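Local structure of foldase protein PrsA (Bacillus subtilis, 4WO7) at residues K62-Q67 against K89-T94; A122-V127 against D156-K161; E144-L149 against Y200-K205; L165-K170 against K220-E225. The protein assists the folding of secreted proteins after they cross the membrane and has peptidyl-prolyl cis-trans isomerase activity. One frame throughout, in Å; residues are numbered along the deposited sequence.

In the fold
Contacts 2, 3 and 4 converge on one antiparallel sheet of the parvulin-type domain, while contact 1 stands apart among helices. The centres of contacts 2 and 3 lie about 8 Å apart: strands 119-127 and 200-207 are neighbours, and Ser123 O meets Lys204 N across them. Contact 4 reaches the same sheet through strand 164-169, on the other side of strand 119-127, with its centre about 16 Å from that of contact 2. Contact 1, about 21 Å from contacts 2 and 4 by centres, closes before the others open in the chain. Contact 3 alternates with both 2 and 4, so the segments that build the isomerase domain alternate along the chain, and contact 4 ties it to a helix that follows.

Contact 1: K62-Q67 against K89-T94; sequences KEYKTQ and KYELLT
Glu91 sets CG anti to its backbone N (chi1 -173°) and stays extended beyond it, while the ring of Tyr64 leaves its helix at chi1 -95°, which lets the two side chains meet from opposite directions between the helices. The nearest CA atoms, those of Tyr64 and Glu91, are 11.8 Å apart, and only long side chains can span such a distance. Tyr64 OH comes to 2.8 Å from Glu91 OE1 and to 3.0 Å from Glu91 OE2, standing before both oxygens of the carboxylate. Both approaches are weak as hydrogen bonds. Ring and carboxylate planes are turned 76° apart. Tyrosine suits this place because its stiff ring carries a hydroxyl far from the backbone; glutamate suits the other because it offers two acceptors at the end of a flexible chain. A phenylalanine in place of Tyr64 would probably leave the Glu91 carboxylate without this hydroxyl and freer to turn, and this polar link between the helices would go. Within the same turn, Thr94 OG1 donates to the backbone O of Glu91 at 2.8 Å. Glu91 and Leu92 also touch Lys60 of helix 54-67. On the other sides of their helix, Tyr90 and Leu93 pack on helix 21-49, and Thr94 meets Val234 and Val238 of helix 231-244. The arrangement is thus a polar bridge at the surface between helices 54-67 and 81-101, in the helical part of PrsA where N- and C-terminal portions of the chain come together.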
# COMPACT_ATOMS: atom_id res chain seq x y z
N LYS A 62 -13.54 21.54 -2.62
CA LYS A 62 -14.93 21.12 -2.78
C LYS A 62 -15.01 19.72 -3.37
O LYS A 62 -15.78 18.88 -2.90
CB LYS A 62 -15.68 22.09 -3.69
CG LYS A 62 -15.94 23.47 -3.09
CD LYS A 62 -16.26 24.48 -4.19
CE LYS A 62 -16.29 25.91 -3.66
NZ LYS A 62 -16.23 26.95 -4.73
N GLU A 63 -14.21 19.49 -4.40
CA GLU A 63 -14.16 18.20 -5.07
C GLU A 63 -13.73 17.12 -4.09
O GLU A 63 -14.09 15.95 -4.24
CB GLU A 63 -13.20 18.26 -6.27
CG GLU A 63 -13.73 19.13 -7.41
CD GLU A 63 -12.73 19.28 -8.54
OE1 GLU A 63 -11.78 18.47 -8.62
OE2 GLU A 63 -12.89 20.21 -9.36
N TYR A 64 -12.95 17.51 -3.09
CA TYR A 64 -12.45 16.57 -2.09
C TYR A 64 -13.48 16.20 -1.02
O TYR A 64 -13.51 15.05 -0.58
CB TYR A 64 -11.21 17.14 -1.42
CG TYR A 64 -9.93 16.66 -2.06
CD1 TYR A 64 -9.67 16.90 -3.40
CD2 TYR A 64 -9.00 15.94 -1.33
CE1 TYR A 64 -8.51 16.44 -4.00
CE2 TYR A 64 -7.84 15.48 -1.91
CZ TYR A 64 -7.59 15.73 -3.24
OH TYR A 64 -6.44 15.27 -3.83
N LYS A 65 -14.31 17.14 -0.61
CA LYS A 65 -15.36 16.82 0.36
C LYS A 65 -16.38 15.84 -0.24
O LYS A 65 -16.86 14.94 0.45
CB LYS A 65 -16.08 18.07 0.86
CG LYS A 65 -17.01 17.77 2.04
CD LYS A 65 -18.01 18.87 2.32
CE LYS A 65 -17.34 20.20 2.60
NZ LYS A 65 -18.35 21.23 2.96
N THR A 66 -16.75 16.04 -1.50
CA THR A 66 -17.71 15.15 -2.13
C THR A 66 -17.13 13.75 -2.27
O THR A 66 -17.77 12.77 -1.89
CB THR A 66 -18.12 15.64 -3.53
OG1 THR A 66 -16.96 15.77 -4.36
CG2 THR A 66 -18.83 16.98 -3.45
N GLN A 67 -15.94 13.66 -2.84
CA GLN A 67 -15.27 12.38 -3.02
C GLN A 67 -15.05 11.71 -1.67
O GLN A 67 -15.20 10.50 -1.53
CB GLN A 67 -13.93 12.57 -3.73
CG GLN A 67 -14.05 12.95 -5.20
CD GLN A 67 -12.71 13.34 -5.80
OE1 GLN A 67 -11.87 13.94 -5.12
NE2 GLN A 67 -12.51 13.01 -7.06
N LYS A 89 -3.27 23.15 -1.62
CA LYS A 89 -2.47 24.13 -2.32
C LYS A 89 -1.26 23.45 -2.95
O LYS A 89 -0.88 23.76 -4.08
CB LYS A 89 -2.02 25.26 -1.38
CG LYS A 89 -1.19 26.33 -2.10
CD LYS A 89 -0.78 27.47 -1.19
CE LYS A 89 -0.08 28.55 -2.00
NZ LYS A 89 0.49 29.63 -1.15
N TYR A 90 -0.67 22.52 -2.22
CA TYR A 90 0.48 21.78 -2.71
C TYR A 90 0.13 20.94 -3.94
O TYR A 90 0.88 20.93 -4.91
CB TYR A 90 1.07 20.89 -1.61
CG TYR A 90 2.21 20.02 -2.06
CD1 TYR A 90 3.33 20.56 -2.66
CD2 TYR A 90 2.18 18.64 -1.86
CE1 TYR A 90 4.38 19.77 -3.08
CE2 TYR A 90 3.24 17.84 -2.27
CZ TYR A 90 4.33 18.41 -2.87
OH TYR A 90 5.38 17.63 -3.28
N GLU A 91 -1.01 20.26 -3.91
CA GLU A 91 -1.44 19.48 -5.07
C GLU A 91 -1.66 20.39 -6.28
O GLU A 91 -1.23 20.08 -7.39
CB GLU A 91 -2.71 18.67 -4.78
CG GLU A 91 -3.07 17.72 -5.92
CD GLU A 91 -4.31 16.89 -5.64
OE1 GLU A 91 -5.34 17.46 -5.22
OE2 GLU A 91 -4.26 15.66 -5.85
N LEU A 92 -2.34 21.51 -6.07
CA LEU A 92 -2.63 22.44 -7.16
C LEU A 92 -1.33 22.98 -7.75
O LEU A 92 -1.22 23.16 -8.96
CB LEU A 92 -3.52 23.59 -6.70
CG LEU A 92 -4.96 23.26 -6.29
CD1 LEU A 92 -5.67 24.47 -5.71
CD2 LEU A 92 -5.76 22.72 -7.47
N LEU A 93 -0.35 23.25 -6.89
CA LEU A 93 0.96 23.71 -7.36
C LEU A 93 1.67 22.66 -8.21
O LEU A 93 2.17 22.96 -9.30
CB LEU A 93 1.86 24.08 -6.18
CG LEU A 93 1.52 25.40 -5.48
CD1 LEU A 93 2.31 25.50 -4.19
CD2 LEU A 93 1.81 26.59 -6.38
N THR A 94 1.72 21.42 -7.72
CA THR A 94 2.39 20.35 -8.45
C THR A 94 1.66 20.08 -9.76
O THR A 94 2.24 19.61 -10.74
CB THR A 94 2.47 19.05 -7.61
OG1 THR A 94 1.16 18.68 -7.17
CG2 THR A 94 3.37 19.25 -6.39

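Contact 2: A122-V127 against D156-K161; sequences ASHILV and DSSASK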
# COMPACT_ATOMS: atom_id res chain seq x y z
N ALA A 122 -19.48 5.96 -22.20
CA ALA A 122 -20.86 5.97 -21.69
C ALA A 122 -20.97 6.43 -20.23
O ALA A 122 -20.03 6.31 -19.45
CB ALA A 122 -21.47 4.59 -21.83
N SER A 123 -22.14 6.97 -19.89
CA SER A 123 -22.49 7.29 -18.51
C SER A 123 -23.58 6.35 -18.02
O SER A 123 -24.33 5.79 -18.82
CB SER A 123 -22.97 8.73 -18.38
OG SER A 123 -22.00 9.64 -18.88
N HIS A 124 -23.66 6.16 -16.70
CA HIS A 124 -24.75 5.37 -16.12
C HIS A 124 -25.24 5.90 -14.78
O HIS A 124 -24.54 6.64 -14.08
CB HIS A 124 -24.34 3.91 -15.96
CG HIS A 124 -23.63 3.62 -14.67
ND1 HIS A 124 -22.54 4.33 -14.24
CD2 HIS A 124 -23.87 2.67 -13.73
CE1 HIS A 124 -22.13 3.85 -13.08
NE2 HIS A 124 -22.92 2.84 -12.75
N ILE A 125 -26.46 5.51 -14.44
CA ILE A 125 -27.08 5.81 -13.15
C ILE A 125 -27.46 4.51 -12.45
O ILE A 125 -28.31 3.76 -12.94
CB ILE A 125 -28.30 6.71 -13.31
CG1 ILE A 125 -27.87 8.03 -13.96
CG2 ILE A 125 -28.95 6.99 -11.96
CD1 ILE A 125 -28.98 9.01 -14.24
N LEU A 126 -26.83 4.26 -11.32
CA LEU A 126 -27.04 3.02 -10.58
C LEU A 126 -28.01 3.20 -9.40
O LEU A 126 -27.80 4.06 -8.55
CB LEU A 126 -25.70 2.49 -10.08
CG LEU A 126 -25.75 1.21 -9.24
CD1 LEU A 126 -26.34 0.07 -10.06
CD2 LEU A 126 -24.36 0.87 -8.73
N VAL A 127 -29.05 2.38 -9.37
CA VAL A 127 -30.05 2.43 -8.29
C VAL A 127 -30.47 1.03 -7.84
O VAL A 127 -30.10 0.04 -8.47
CB VAL A 127 -31.30 3.22 -8.72
CG1 VAL A 127 -30.93 4.67 -9.03
CG2 VAL A 127 -31.93 2.57 -9.94
N ASP A 156 -23.18 4.62 -7.60
CA ASP A 156 -21.80 4.43 -8.03
C ASP A 156 -20.88 5.63 -7.76
O ASP A 156 -21.34 6.74 -7.51
CB ASP A 156 -21.78 4.07 -9.52
CG ASP A 156 -20.43 3.56 -9.98
OD1 ASP A 156 -20.02 2.48 -9.52
OD2 ASP A 156 -19.79 4.24 -10.81
N SER A 157 -19.58 5.37 -7.83
CA SER A 157 -18.55 6.39 -7.61
C SER A 157 -18.57 7.47 -8.69
O SER A 157 -18.09 8.58 -8.47
CB SER A 157 -17.17 5.72 -7.59
OG SER A 157 -17.13 4.65 -6.66
N SER A 158 -19.13 7.14 -9.85
CA SER A 158 -19.18 8.06 -10.98
C SER A 158 -20.28 9.10 -10.79
O SER A 158 -20.44 10.01 -11.61
CB SER A 158 -19.41 7.29 -12.28
OG SER A 158 -20.53 6.42 -12.18
N ALA A 159 -21.04 8.97 -9.71
CA ALA A 159 -22.17 9.83 -9.42
C ALA A 159 -21.80 11.31 -9.37
O ALA A 159 -22.55 12.16 -9.83
CB ALA A 159 -22.82 9.41 -8.11
N SER A 160 -20.63 11.61 -8.81
CA SER A 160 -20.14 12.99 -8.73
C SER A 160 -19.72 13.49 -10.11
O SER A 160 -19.79 14.68 -10.41
CB SER A 160 -18.95 13.08 -7.76
OG SER A 160 -19.25 12.47 -6.52
N LYS A 161 -19.31 12.54 -10.95
CA LYS A 161 -18.78 12.82 -12.28
C LYS A 161 -19.91 12.91 -13.31
O LYS A 161 -19.67 12.92 -14.52
CB LYS A 161 -17.82 11.69 -12.66
CG LYS A 161 -16.75 11.43 -11.61
CD LYS A 161 -15.83 10.28 -12.00
CE LYS A 161 -14.92 9.92 -10.85
NZ LYS A 161 -14.14 8.68 -11.11
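Asp156 OD2 is gripped twice by one residue: Ser158 OG donates to it at 2.7 Å along its anti lone pair, and Ser158 N does so at 3.1 Å from above the carboxylate plane. The backbone bond makes this an Asx turn, for which a short carboxylate side chain is well suited, and the serine hydroxyl adds a second hold that fixes the rotation of the group. Against this turn rests the ring of His124. Its CE1 edge faces the pair, 3.3 Å from Asp156 OD2 and 3.2 Å from Ser158 OG, approaches near the ring plane that are not hydrogen bonds. Ring and carboxylate are inclined 66° to each other. With chi1 at 87°, CG of His124 sits between the backbone N and the carbonyl carbon, which swings the ring along the strand face to the loop. Next to it, Leu126 CD2 lies 4.2 Å from Asp156 CB, an apolar branch beside the methylene. The ring of His124 also meets that of His201 on the neighbouring strand, their planes about 25° apart. Two histidines on adjacent central strands, with an acidic residue beside them, are consistent with the active-site centre of a parvulin-type prolyl isomerase.

Contact 3: E144-L149 against Y200-K205; sequences EKFEDL and YHIIKK
The first turn of helix 146-153 faces strand 200-207, with the CA atoms of Phe146 and Lys204 8.4 Å apart and no backbone bond between the two segments. Lys145 holds the N-cap position, and its carbonyl O takes the amide of Leu149 as the helix begins. Phe146 makes most of the contact. Its CG lies anti to the backbone N (chi1 -165°), which sends the ring from the helix to the strand, where Lys204 lies over a face and Ile202 meets the edge; both side chains leave the strand toward the helix. Lys204 CB is 4.1 Å from the centroid of the Phe146 ring and 18° off the normal, a CH-pi contact displaced somewhat to the rim. At the far edge, Phe146 CE2 meets Ile202 CG2 at 3.6 Å, while Ile202 O lies close to the ring plane near CZ. A flat aromatic suits this position: its face receives the aliphatic start of the lysine, and its edge takes the branched methyl. Lysine serves well opposite, because its methylenes can be apolar near the ring while the extended chain runs back past it toward the helix. Its amine, Lys204 NZ, stops 4.5 Å from Glu147 OE1, beyond a salt bridge, so any attraction is probably long-range. Phe146 also packs on Ser123 and Ile125 of strand 119-127; Leu149 also touches Ile125, and Leu140 of helix 130-142. Ile202 in turn meets Val136 of that helix, so two helices lie on this side of the sheet, whereas Ile203 points away to helix 176-183.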
# COMPACT_ATOMS: atom_id res chain seq x y z
N GLU A 144 -35.17 16.83 -17.08
CA GLU A 144 -34.04 16.93 -16.16
C GLU A 144 -32.78 16.35 -16.83
O GLU A 144 -32.88 15.42 -17.63
CB GLU A 144 -34.35 16.20 -14.85
CG GLU A 144 -35.39 16.91 -13.99
CD GLU A 144 -35.25 16.58 -12.51
OE1 GLU A 144 -34.12 16.67 -11.98
OE2 GLU A 144 -36.27 16.25 -11.88
N LYS A 145 -31.62 16.90 -16.51
CA LYS A 145 -30.37 16.50 -17.16
C LYS A 145 -29.79 15.23 -16.51
O LYS A 145 -29.94 15.02 -15.30
CB LYS A 145 -29.33 17.62 -17.14
CG LYS A 145 -29.78 18.94 -17.78
CD LYS A 145 -28.62 19.67 -18.45
CE LYS A 145 -28.93 21.13 -18.79
NZ LYS A 145 -28.71 22.01 -17.62
N PHE A 146 -29.15 14.40 -17.32
CA PHE A 146 -28.61 13.10 -16.89
C PHE A 146 -27.56 13.26 -15.79
O PHE A 146 -27.56 12.51 -14.82
CB PHE A 146 -27.99 12.38 -18.09
CG PHE A 146 -27.73 10.91 -17.86
CD1 PHE A 146 -26.53 10.48 -17.32
CD2 PHE A 146 -28.67 9.97 -18.23
CE1 PHE A 146 -26.29 9.13 -17.13
CE2 PHE A 146 -28.43 8.62 -18.05
CZ PHE A 146 -27.24 8.20 -17.50
N GLU A 147 -26.67 14.23 -15.96
CA GLU A 147 -25.57 14.45 -15.02
C GLU A 147 -26.12 14.84 -13.65
O GLU A 147 -25.63 14.38 -12.62
CB GLU A 147 -24.61 15.54 -15.51
CG GLU A 147 -24.20 15.46 -16.98
CD GLU A 147 -25.27 16.00 -17.91
OE1 GLU A 147 -25.99 15.18 -18.53
OE2 GLU A 147 -25.41 17.24 -18.02
N ASP A 148 -27.14 15.69 -13.66
CA ASP A 148 -27.77 16.16 -12.44
C ASP A 148 -28.42 15.00 -11.69
O ASP A 148 -28.29 14.88 -10.47
CB ASP A 148 -28.80 17.24 -12.75
CG ASP A 148 -28.20 18.45 -13.43
OD1 ASP A 148 -26.96 18.49 -13.59
OD2 ASP A 148 -28.96 19.36 -13.81
N LEU A 149 -29.12 14.15 -12.43
CA LEU A 149 -29.83 13.03 -11.84
C LEU A 149 -28.90 11.96 -11.31
O LEU A 149 -29.19 11.32 -10.30
CB LEU A 149 -30.76 12.40 -12.88
CG LEU A 149 -31.99 13.22 -13.23
CD1 LEU A 149 -32.62 12.72 -14.51
CD2 LEU A 149 -32.98 13.12 -12.08
N TYR A 200 -30.09 -1.67 -10.89
CA TYR A 200 -30.62 -1.20 -12.17
C TYR A 200 -29.89 0.02 -12.72
O TYR A 200 -29.57 0.96 -12.00
CB TYR A 200 -32.11 -0.87 -12.06
CG TYR A 200 -32.99 -2.09 -12.07
CD1 TYR A 200 -33.23 -2.83 -10.91
CD2 TYR A 200 -33.58 -2.52 -13.25
CE1 TYR A 200 -34.03 -3.94 -10.94
CE2 TYR A 200 -34.39 -3.63 -13.28
CZ TYR A 200 -34.61 -4.35 -12.12
OH TYR A 200 -35.41 -5.46 -12.17
N HIS A 201 -29.63 -0.04 -14.02
CA HIS A 201 -28.83 0.95 -14.71
C HIS A 201 -29.64 1.72 -15.74
O HIS A 201 -30.48 1.15 -16.44
CB HIS A 201 -27.65 0.31 -15.43
CG HIS A 201 -26.69 -0.39 -14.52
ND1 HIS A 201 -25.36 -0.04 -14.45
CD2 HIS A 201 -26.86 -1.41 -13.65
CE1 HIS A 201 -24.75 -0.82 -13.57
NE2 HIS A 201 -25.64 -1.66 -13.08
N ILE A 202 -29.40 3.02 -15.81
CA ILE A 202 -29.79 3.81 -16.96
C ILE A 202 -28.51 4.23 -17.66
O ILE A 202 -27.73 5.00 -17.11
CB ILE A 202 -30.63 5.04 -16.59
CG1 ILE A 202 -32.01 4.60 -16.10
CG2 ILE A 202 -30.82 5.95 -17.80
CD1 ILE A 202 -32.76 5.68 -15.35
N ILE A 203 -28.31 3.73 -18.87
CA ILE A 203 -27.07 3.96 -19.60
C ILE A 203 -27.27 4.97 -20.71
O ILE A 203 -28.27 4.93 -21.42
CB ILE A 203 -26.50 2.68 -20.24
CG1 ILE A 203 -26.59 1.49 -19.28
CG2 ILE A 203 -25.05 2.92 -20.66
CD1 ILE A 203 -26.16 0.18 -19.89
N LYS A 204 -26.31 5.88 -20.84
CA LYS A 204 -26.30 6.82 -21.95
C LYS A 204 -24.99 6.68 -22.69
O LYS A 204 -23.92 7.01 -22.18
CB LYS A 204 -26.47 8.26 -21.46
CG LYS A 204 -26.50 9.28 -22.59
CD LYS A 204 -26.73 10.69 -22.07
CE LYS A 204 -26.34 11.74 -23.10
NZ LYS A 204 -26.15 13.10 -22.50
N LYS A 205 -25.07 6.19 -23.92
CA LYS A 205 -23.90 6.07 -24.78
C LYS A 205 -23.51 7.47 -25.24
O LYS A 205 -24.30 8.14 -25.89
CB LYS A 205 -24.20 5.16 -25.96
CG LYS A 205 -23.00 4.81 -26.80
CD LYS A 205 -23.34 3.76 -27.85
CE LYS A 205 -22.41 3.78 -29.04
NZ LYS A 205 -22.77 2.67 -29.96

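Contact 4: L165-K170 against K220-E225; sequences LGWFAK and KSEVLE
At the edge of the parvulin-type sheet, strand 164-169 directs Trp167 toward Glu222 on helix 216-228, making a surface link between the sheet and a helix that follows its strand 200-207 in the chain. Trp167 NE1 donates to Glu222 OE1 over 3.3 Å, a weak hydrogen bond whose N-H...O angle is only 126°. Glu222 OE2 is not much farther, at 3.5 Å from Trp167 NE1. The oxygen OE1 meets the indole at its edge, near the ring plane, and the carboxylate is almost coplanar with the ring, 12° apart, although the two side chains cross at about a right angle. In Trp167, CG is anti to the carbonyl carbon, which sends the indole toward the helix, and the turn of the ring about CB-CG (chi2 89°) brings NE1 to the front; Glu222 extends its chain to meet it. Tryptophan suits the site because it combines a wide apolar surface, packed against Leu116, Met215 and Tyr112, with one edge donor. Glu222 OE1 has further, weak partners: the hydroxyl of Tyr112 and, as a long ion pair, Arg121. A leucine in place of Glu222 would probably leave the indole N-H without this acceptor and take away the carboxylate that Arg121 faces as a long, weak ion pair. Two weak hydrogen bonds and a long ion pair meeting at OE1 imply a junction held by the sum of modest attractions, with the neighbouring arginine likely to stabilise the carboxylate's negative charge.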
# COMPACT_ATOMS: atom_id res chain seq x y z
N LEU A 165 -18.39 7.01 -17.19
CA LEU A 165 -17.58 5.80 -16.99
C LEU A 165 -16.29 5.81 -17.82
O LEU A 165 -15.47 4.90 -17.71
CB LEU A 165 -18.41 4.57 -17.36
CG LEU A 165 -19.54 4.26 -16.39
CD1 LEU A 165 -20.52 3.28 -17.02
CD2 LEU A 165 -18.98 3.70 -15.09
N GLY A 166 -16.11 6.84 -18.64
CA GLY A 166 -14.97 6.89 -19.52
C GLY A 166 -15.10 5.83 -20.61
O GLY A 166 -16.20 5.32 -20.85
N TRP A 167 -14.00 5.51 -21.28
CA TRP A 167 -14.00 4.54 -22.37
C TRP A 167 -13.92 3.10 -21.87
O TRP A 167 -13.34 2.84 -20.82
CB TRP A 167 -12.83 4.79 -23.33
CG TRP A 167 -12.91 6.09 -24.06
CD1 TRP A 167 -12.42 7.30 -23.65
CD2 TRP A 167 -13.51 6.32 -25.34
NE1 TRP A 167 -12.69 8.27 -24.59
CE2 TRP A 167 -13.35 7.69 -25.64
CE3 TRP A 167 -14.17 5.51 -26.27
CZ2 TRP A 167 -13.82 8.26 -26.82
CZ3 TRP A 167 -14.64 6.07 -27.44
CH2 TRP A 167 -14.46 7.43 -27.70
N PHE A 168 -14.50 2.18 -22.63
CA PHE A 168 -14.43 0.76 -22.31
C PHE A 168 -14.85 -0.06 -23.52
O PHE A 168 -15.68 0.38 -24.32
CB PHE A 168 -15.35 0.45 -21.13
CG PHE A 168 -16.79 0.72 -21.42
CD1 PHE A 168 -17.30 2.02 -21.38
CD2 PHE A 168 -17.65 -0.32 -21.74
CE1 PHE A 168 -18.63 2.26 -21.66
CE2 PHE A 168 -18.98 -0.08 -22.02
CZ PHE A 168 -19.47 1.21 -21.98
N ALA A 169 -14.31 -1.27 -23.65
CA ALA A 169 -14.67 -2.14 -24.77
C ALA A 169 -15.80 -3.07 -24.34
O ALA A 169 -16.20 -3.09 -23.18
CB ALA A 169 -13.46 -2.93 -25.24
N LYS A 170 -16.30 -3.86 -25.29
CA LYS A 170 -17.45 -4.74 -25.05
C LYS A 170 -17.06 -6.05 -24.39
O LYS A 170 -17.84 -6.67 -23.68
CB LYS A 170 -18.14 -5.05 -26.37
CG LYS A 170 -19.52 -5.67 -26.22
CD LYS A 170 -20.26 -5.76 -27.55
CE LYS A 170 -19.75 -6.88 -28.45
NZ LYS A 170 -20.57 -7.01 -29.70
N LYS A 220 -5.82 14.63 -27.17
CA LYS A 220 -4.64 15.25 -26.58
C LYS A 220 -4.99 15.70 -25.16
O LYS A 220 -4.20 15.53 -24.23
CB LYS A 220 -4.16 16.44 -27.42
CG LYS A 220 -2.75 16.87 -27.05
CD LYS A 220 -2.24 18.01 -27.92
CE LYS A 220 -0.75 18.24 -27.72
NZ LYS A 220 -0.24 19.30 -28.63
N SER A 221 -6.18 16.27 -25.00
CA SER A 221 -6.62 16.76 -23.71
C SER A 221 -6.81 15.59 -22.76
O SER A 221 -6.52 15.70 -21.56
CB SER A 221 -7.92 17.56 -23.85
OG SER A 221 -7.69 18.80 -24.49
N GLU A 222 -7.29 14.47 -23.29
CA GLU A 222 -7.45 13.26 -22.49
C GLU A 222 -6.11 12.65 -22.08
O GLU A 222 -5.96 12.21 -20.94
CB GLU A 222 -8.25 12.21 -23.25
CG GLU A 222 -9.74 12.48 -23.33
CD GLU A 222 -10.51 11.29 -23.88
OE1 GLU A 222 -10.35 10.18 -23.33
OE2 GLU A 222 -11.26 11.46 -24.86
N VAL A 223 -5.14 12.63 -22.99
CA VAL A 223 -3.82 12.09 -22.67
C VAL A 223 -3.21 12.87 -21.54
O VAL A 223 -2.66 12.29 -20.60
CB VAL A 223 -2.85 12.13 -23.88
CG1 VAL A 223 -1.39 11.86 -23.43
CG2 VAL A 223 -3.26 11.14 -24.97
N LEU A 224 -3.30 14.19 -21.62
CA LEU A 224 -2.74 15.06 -20.60
C LEU A 224 -3.40 14.84 -19.25
O LEU A 224 -2.72 14.81 -18.22
CB LEU A 224 -2.89 16.52 -21.02
CG LEU A 224 -2.40 17.57 -20.01
CD1 LEU A 224 -0.91 17.40 -19.69
CD2 LEU A 224 -2.71 18.95 -20.54
N GLU A 225 -4.72 14.67 -19.24
CA GLU A 225 -5.43 14.46 -17.99
C GLU A 225 -5.00 13.13 -17.39
O GLU A 225 -4.99 12.97 -16.17
CB GLU A 225 -6.94 14.47 -18.19
CG GLU A 225 -7.69 14.66 -16.88
CD GLU A 225 -9.17 14.93 -17.07
OE1 GLU A 225 -9.57 15.28 -18.20
OE2 GLU A 225 -9.93 14.79 -16.09